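Local coordinates for protein Dot/Icm T4SS effector (PDB 6VVE) that acts as a Legionella effector kinase that is activated by host inositol hexakisphosphate and binds ADP in its nucleotide pocket, at residues N185-S190 / P255-Y260; V235-Y240 / I250-P255. All coordinates share one frame; numbering follows the deposited sequence.

Contact 1: N185-S190 / P255-Y260; sequences NPYHIS and PIEKWY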
loop_
_atom_site.group_PDB
_atom_site.type_symbol
_atom_site.label_atom_id
_atom_site.label_comp_id
_atom_site.label_asym_id
_atom_site.label_seq_id
_atom_site.Cartn_x
_atom_site.Cartn_y
_atom_site.Cartn_z
ATOM N N ASN A 185 7.322 12.969 -1.215
ATOM C CA ASN A 185 8.218 13.617 -2.162
ATOM C C ASN A 185 9.640 13.171 -1.838
ATOM O O ASN A 185 9.867 12.451 -0.854
ATOM C CB ASN A 185 8.089 15.147 -2.092
ATOM C CG ASN A 185 8.355 15.691 -0.700
ATOM O OD1 ASN A 185 9.497 15.713 -0.249
ATOM N ND2 ASN A 185 7.302 16.126 -0.013
ATOM N N PRO A 186 10.622 13.558 -2.657
ATOM C CA PRO A 186 11.997 13.081 -2.413
ATOM C C PRO A 186 12.587 13.537 -1.082
ATOM O O PRO A 186 13.584 12.952 -0.632
ATOM C CB PRO A 186 12.792 13.662 -3.590
ATOM C CG PRO A 186 11.765 13.883 -4.667
ATOM C CD PRO A 186 10.503 14.277 -3.940
ATOM N N TYR A 187 12.006 14.549 -0.438
ATOM C CA TYR A 187 12.532 15.073 0.808
ATOM C C TYR A 187 11.741 14.623 2.025
ATOM O O TYR A 187 12.092 15.008 3.150
ATOM C CB TYR A 187 12.566 16.605 0.756
ATOM C CG TYR A 187 13.488 17.147 -0.310
ATOM C CD1 TYR A 187 14.853 17.268 -0.080
ATOM C CD2 TYR A 187 12.992 17.550 -1.546
ATOM C CE1 TYR A 187 15.701 17.762 -1.054
ATOM C CE2 TYR A 187 13.834 18.046 -2.524
ATOM C CZ TYR A 187 15.187 18.149 -2.272
ATOM O OH TYR A 187 16.028 18.640 -3.238
ATOM N N HIS A 188 10.685 13.832 1.835
ATOM C CA HIS A 188 9.830 13.391 2.930
ATOM C C HIS A 188 9.698 11.878 2.879
ATOM O O HIS A 188 9.248 11.324 1.872
ATOM C CB HIS A 188 8.446 14.042 2.859
ATOM C CG HIS A 188 7.424 13.383 3.733
ATOM N ND1 HIS A 188 6.790 12.208 3.383
ATOM C CD2 HIS A 188 6.928 13.732 4.943
ATOM C CE1 HIS A 188 5.946 11.865 4.340
ATOM N NE2 HIS A 188 6.010 12.774 5.297
ATOM N N ILE A 189 10.082 11.217 3.962
ATOM C CA ILE A 189 9.874 9.788 4.142
ATOM C C ILE A 189 9.299 9.583 5.536
ATOM O O ILE A 189 9.693 10.266 6.489
ATOM C CB ILE A 189 11.185 9.001 3.962
ATOM C CG1 ILE A 189 10.916 7.501 3.910
ATOM C CG2 ILE A 189 12.148 9.300 5.112
ATOM C CD1 ILE A 189 10.345 7.040 2.605
ATOM N N SER A 190 8.364 8.643 5.655
ATOM C CA SER A 190 7.731 8.282 6.921
ATOM C C SER A 190 8.089 6.831 7.227
ATOM O O SER A 190 7.283 5.917 6.996
ATOM C CB SER A 190 6.215 8.473 6.864
ATOM O OG SER A 190 5.881 9.829 6.575
ATOM N N PRO A 255 19.639 15.273 -9.013
ATOM C CA PRO A 255 19.315 15.005 -10.425
ATOM C C PRO A 255 17.836 14.752 -10.652
ATOM O O PRO A 255 17.306 15.147 -11.701
ATOM C CB PRO A 255 20.157 13.763 -10.764
ATOM C CG PRO A 255 20.432 13.110 -9.436
ATOM C CD PRO A 255 20.549 14.257 -8.445
ATOM N N ILE A 256 17.155 14.116 -9.697
ATOM C CA ILE A 256 15.739 13.812 -9.871
ATOM C C ILE A 256 14.914 15.094 -9.875
ATOM O O ILE A 256 14.039 15.289 -10.728
ATOM C CB ILE A 256 15.268 12.842 -8.773
ATOM C CG1 ILE A 256 15.902 11.472 -8.991
ATOM C CG2 ILE A 256 13.747 12.758 -8.753
ATOM C CD1 ILE A 256 15.495 10.440 -7.943
ATOM N N GLU A 257 15.173 15.983 -8.916
ATOM C CA GLU A 257 14.446 17.246 -8.864
ATOM C C GLU A 257 14.672 18.059 -10.130
ATOM O O GLU A 257 13.726 18.605 -10.704
ATOM C CB GLU A 257 14.867 18.043 -7.632
ATOM C CG GLU A 257 14.392 17.439 -6.325
ATOM C CD GLU A 257 12.895 17.589 -6.126
ATOM O OE1 GLU A 257 12.257 18.282 -6.944
ATOM O OE2 GLU A 257 12.360 17.017 -5.153
ATOM N N LYS A 258 15.927 18.157 -10.576
ATOM C CA LYS A 258 16.212 18.885 -11.803
ATOM C C LYS A 258 15.496 18.253 -12.986
ATOM O O LYS A 258 15.110 18.955 -13.923
ATOM C CB LYS A 258 17.716 18.926 -12.058
ATOM C CG LYS A 258 18.141 19.994 -13.058
ATOM C CD LYS A 258 19.620 19.885 -13.397
ATOM C CE LYS A 258 20.125 21.138 -14.110
ATOM N NZ LYS A 258 19.220 21.576 -15.208
ATOM N N TRP A 259 15.322 16.930 -12.965
ATOM C CA TRP A 259 14.620 16.254 -14.049
ATOM C C TRP A 259 13.147 16.642 -14.059
ATOM O O TRP A 259 12.593 16.981 -15.111
ATOM C CB TRP A 259 14.787 14.737 -13.911
ATOM C CG TRP A 259 14.389 13.973 -15.138
ATOM C CD1 TRP A 259 15.178 13.682 -16.205
ATOM C CD2 TRP A 259 13.108 13.391 -15.411
ATOM N NE1 TRP A 259 14.468 12.964 -17.136
ATOM C CE2 TRP A 259 13.196 12.767 -16.671
ATOM C CE3 TRP A 259 11.901 13.332 -14.712
ATOM C CZ2 TRP A 259 12.115 12.101 -17.259
ATOM C CZ3 TRP A 259 10.827 12.670 -15.295
ATOM C CH2 TRP A 259 10.946 12.061 -16.554
ATOM N N TYR A 260 12.494 16.589 -12.891
ATOM C CA TYR A 260 11.085 16.968 -12.809
ATOM C C TYR A 260 10.885 18.396 -13.311
ATOM O O TYR A 260 9.964 18.677 -14.088
ATOM C CB TYR A 260 10.583 16.847 -11.366
ATOM C CG TYR A 260 10.525 15.436 -10.814
ATOM C CD1 TYR A 260 10.217 14.357 -11.631
ATOM C CD2 TYR A 260 10.767 15.192 -9.480
ATOM C CE1 TYR A 260 10.164 13.071 -11.126
ATOM C CE2 TYR A 260 10.710 13.902 -8.955
ATOM C CZ TYR A 260 10.407 12.850 -9.789
ATOM O OH TYR A 260 10.358 11.576 -9.275
#
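Pro186 and Tyr187, at the tip of a turn in the loop between strands 177-178 and 194-196, pack against Glu257 on helix 253-262, a small loop-to-helix contact in the helical part of this kinase, partly buried and without hydrogen bonds between the two segments. One carboxylate oxygen does most of the touching: Glu257 OE2 lies 3.2 Å from Pro186 CG and 3.2 Å from Tyr187 CE2, so it nestles between the proline ring and the tyrosine ring in polar-to-carbon contacts. The carboxylate and tyrosine planes are only 22° apart, yet OE2 meets the ring obliquely. A bend at chi2 (-72°) in the glutamate chain folds the carboxylate round to the two loop residues, while Glu257 CG lies 3.7 Å from Tyr187 OH, alongside the phenol end of that ring. A lesser apolar touch is made one turn further on, where Pro186 CG comes to the edge of the Tyr260 ring, 4.4 Å from CE2.

The loop presents these two residues as the middle of a type I turn from Asn185 to His188, closed by His188 N to Asn185 O at 3.1 Å. An Asx turn reinforces it: Asn185 OD1 accepts from Tyr187 N at 2.8 Å, in the carbonyl plane and on a lone pair. With it the backbone N of Tyr187 is tied back to the Asn185 side chain, at the residue whose ring meets Glu257.

Around the contact, Pro186 also rests on Tyr234 of helix 231-239 and on Tyr227 of helix 219-229. Tyr260 turns its hydroxyl to Asp230 and Tyr234, and its side chain touches Val226 of helix 219-229, so the turn is wedged among three helices.

Contact 2: V235-Y240 / I250-P255; sequences VYNFIY and IDWRVP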
loop_
_atom_site.group_PDB
_atom_site.type_symbol
_atom_site.label_atom_id
_atom_site.label_comp_id
_atom_site.label_asym_id
_atom_site.label_seq_id
_atom_site.Cartn_x
_atom_site.Cartn_y
_atom_site.Cartn_z
ATOM N N VAL A 235 11.776 5.661 -1.560
ATOM C CA VAL A 235 11.982 4.782 -0.413
ATOM C C VAL A 235 13.312 4.049 -0.543
ATOM O O VAL A 235 14.123 4.015 0.397
ATOM C CB VAL A 235 10.806 3.796 -0.276
ATOM C CG1 VAL A 235 11.061 2.822 0.860
ATOM C CG2 VAL A 235 9.497 4.548 -0.060
ATOM N N TYR A 236 13.564 3.458 -1.713
ATOM C CA TYR A 236 14.770 2.656 -1.873
ATOM C C TYR A 236 16.032 3.505 -1.741
ATOM O O TYR A 236 16.984 3.121 -1.054
ATOM C CB TYR A 236 14.765 1.941 -3.218
ATOM C CG TYR A 236 15.889 0.941 -3.330
ATOM C CD1 TYR A 236 15.765 -0.334 -2.786
ATOM C CD2 TYR A 236 17.076 1.265 -3.976
ATOM C CE1 TYR A 236 16.795 -1.256 -2.883
ATOM C CE2 TYR A 236 18.105 0.344 -4.085
ATOM C CZ TYR A 236 17.962 -0.908 -3.527
ATOM O OH TYR A 236 18.982 -1.825 -3.616
ATOM N N ASN A 237 16.058 4.660 -2.412
ATOM C CA ASN A 237 17.259 5.494 -2.397
ATOM C C ASN A 237 17.500 6.113 -1.026
ATOM O O ASN A 237 18.650 6.333 -0.652
ATOM C CB ASN A 237 17.163 6.586 -3.462
ATOM C CG ASN A 237 17.582 6.090 -4.832
ATOM O OD1 ASN A 237 18.707 6.333 -5.276
ATOM N ND2 ASN A 237 16.686 5.377 -5.505
ATOM N N PHE A 238 16.437 6.404 -0.271
ATOM C CA PHE A 238 16.625 6.913 1.083
ATOM C C PHE A 238 17.323 5.880 1.958
ATOM O O PHE A 238 18.184 6.229 2.774
ATOM C CB PHE A 238 15.280 7.298 1.701
ATOM C CG PHE A 238 15.391 7.786 3.121
ATOM C CD1 PHE A 238 15.852 9.062 3.396
ATOM C CD2 PHE A 238 15.040 6.963 4.182
ATOM C CE1 PHE A 238 15.965 9.515 4.701
ATOM C CE2 PHE A 238 15.145 7.414 5.494
ATOM C CZ PHE A 238 15.608 8.696 5.747
ATOM N N ILE A 239 16.970 4.595 1.790
ATOM C CA ILE A 239 17.533 3.549 2.639
ATOM C C ILE A 239 18.885 3.090 2.104
ATOM O O ILE A 239 19.807 2.806 2.877
ATOM C CB ILE A 239 16.535 2.383 2.749
ATOM C CG1 ILE A 239 15.195 2.882 3.304
ATOM C CG2 ILE A 239 17.087 1.275 3.616
ATOM C CD1 ILE A 239 14.110 1.813 3.355
ATOM N N TYR A 240 19.017 2.956 0.784
ATOM C CA TYR A 240 20.248 2.474 0.147
ATOM C C TYR A 240 20.680 3.489 -0.896
ATOM O O TYR A 240 20.668 3.213 -2.100
ATOM C CB TYR A 240 20.049 1.095 -0.491
ATOM C CG TYR A 240 19.555 0.046 0.469
ATOM C CD1 TYR A 240 20.359 -0.402 1.518
ATOM C CD2 TYR A 240 18.285 -0.501 0.335
ATOM C CE1 TYR A 240 19.905 -1.354 2.407
ATOM C CE2 TYR A 240 17.822 -1.461 1.219
ATOM C CZ TYR A 240 18.633 -1.888 2.250
ATOM O OH TYR A 240 18.173 -2.833 3.130
ATOM N N ILE A 250 25.588 9.662 -2.226
ATOM C CA ILE A 250 25.242 10.635 -3.253
ATOM C C ILE A 250 23.836 11.152 -2.989
ATOM O O ILE A 250 22.936 10.389 -2.619
ATOM C CB ILE A 250 25.346 10.008 -4.660
ATOM C CG1 ILE A 250 26.790 9.549 -4.937
ATOM C CG2 ILE A 250 24.877 10.983 -5.724
ATOM C CD1 ILE A 250 27.834 10.620 -4.735
ATOM N N ASP A 251 23.632 12.451 -3.198
ATOM C CA ASP A 251 22.308 13.046 -3.034
ATOM C C ASP A 251 21.521 12.800 -4.316
ATOM O O ASP A 251 21.505 13.626 -5.232
ATOM C CB ASP A 251 22.399 14.533 -2.717
ATOM C CG ASP A 251 21.050 15.108 -2.258
ATOM O OD1 ASP A 251 20.062 14.347 -2.280
ATOM O OD2 ASP A 251 20.992 16.297 -1.869
ATOM N N TRP A 252 20.861 11.641 -4.367
ATOM C CA TRP A 252 20.019 11.276 -5.501
ATOM C C TRP A 252 18.913 12.285 -5.775
ATOM O O TRP A 252 18.354 12.297 -6.878
ATOM C CB TRP A 252 19.382 9.911 -5.229
ATOM C CG TRP A 252 18.695 9.834 -3.887
ATOM C CD1 TRP A 252 19.268 9.550 -2.689
ATOM C CD2 TRP A 252 17.304 10.055 -3.623
ATOM N NE1 TRP A 252 18.322 9.584 -1.687
ATOM C CE2 TRP A 252 17.109 9.888 -2.239
ATOM C CE3 TRP A 252 16.204 10.383 -4.425
ATOM C CZ2 TRP A 252 15.858 10.022 -1.637
ATOM C CZ3 TRP A 252 14.963 10.515 -3.826
ATOM C CH2 TRP A 252 14.805 10.338 -2.446
ATOM N N ARG A 253 18.582 13.136 -4.803
ATOM C CA ARG A 253 17.466 14.056 -4.994
ATOM C C ARG A 253 17.791 15.145 -6.003
ATOM O O ARG A 253 16.884 15.665 -6.657
ATOM C CB ARG A 253 17.075 14.685 -3.657
ATOM C CG ARG A 253 16.778 13.677 -2.577
ATOM C CD ARG A 253 16.465 14.366 -1.248
ATOM N NE ARG A 253 16.327 13.381 -0.174
ATOM C CZ ARG A 253 17.346 12.802 0.450
ATOM N NH1 ARG A 253 18.594 13.101 0.114
ATOM N NH2 ARG A 253 17.116 11.922 1.416
ATOM N N VAL A 254 19.059 15.518 -6.132
ATOM C CA VAL A 254 19.449 16.652 -6.967
ATOM C C VAL A 254 19.144 16.366 -8.436
ATOM O O VAL A 254 18.455 17.168 -9.087
ATOM C CB VAL A 254 20.933 16.996 -6.766
ATOM C CG1 VAL A 254 21.372 18.094 -7.740
ATOM C CG2 VAL A 254 21.183 17.442 -5.321
ATOM N N PRO A 255 19.639 15.273 -9.013
ATOM C CA PRO A 255 19.315 15.005 -10.425
ATOM C C PRO A 255 17.836 14.752 -10.652
ATOM O O PRO A 255 17.306 15.147 -11.701
ATOM C CB PRO A 255 20.157 13.763 -10.764
ATOM C CG PRO A 255 20.432 13.110 -9.436
ATOM C CD PRO A 255 20.549 14.257 -8.445
HETATM O O HOH W 1 19.467 8.928 0.945
#
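Asn237, in the last full turn of helix 231-239, faces Trp252 at the approach to helix 253-262, their CA atoms 7.1 Å apart. In the helical part of the kinase, the end of helix 231-239 here packs on the start of the next helix, 253-262, across their joining loop, round a single indole. The CH-pi contact at its centre is nearly vertical: Asn237 CB sits 3.4 Å from the centroid of the five-membered ring of Trp252, 7° off the normal. Trp252 CG stands between its own backbone N and carbonyl carbon (chi1 51°), a crowded position that directs the indole at the helix. The opposite face is covered by Arg253, with CG above the ring and CZ2 of the indole under one face of the guanidinium, so the tryptophan is sandwiched. The Asn237 amide lies beside the start of the indole, OD1 being 3.6 Å from Trp252 CB; OD1 accepts from Ser285 N and ND2 bonds to Leu233 O.

Beyond the indole, Arg253 NH2 reaches the edge of the Phe238 ring, 3.7 Å from CD1, with the guanidinium and ring planes steeply inclined at 77°. Arg253 NE bonds to Pro186 O, and Arg253 NH1 makes a salt bridge to Asp251 OD1 at 3.1 Å. The same oxygen makes a capping bond to Arg253 N ahead of the turn into the helix, the two donors arriving from opposite faces of the carboxylate. Trp252 NE1 and Asn237 O, 3.4 Å apart, are too poorly angled to bond directly; a water in the indole plane accepts from Trp252 NE1 at 2.9 Å and donates to Asn237 O.

In the fold
Contacts 1 and 2 lie about 8 Å apart between centres and share Pro255 on helix 253-262; both segments of contact 2 fall within the stretch of chain that contact 1 brings together. Pro186 O joins them by a probable hydrogen bond to Arg253 NE at 2.8 Å and also packs on Trp252 CH2 at 3.4 Å. Two apolar touches run alongside, Tyr187 CE1 to Arg253 CD at 3.5 Å and Ile189 CG2 to Phe238 CE2 at 3.6 Å. Neither contact contributes a residue to the ADP pocket, but one side of contact 1, the loop 185-190, ends three residues before Asn193, which lines it.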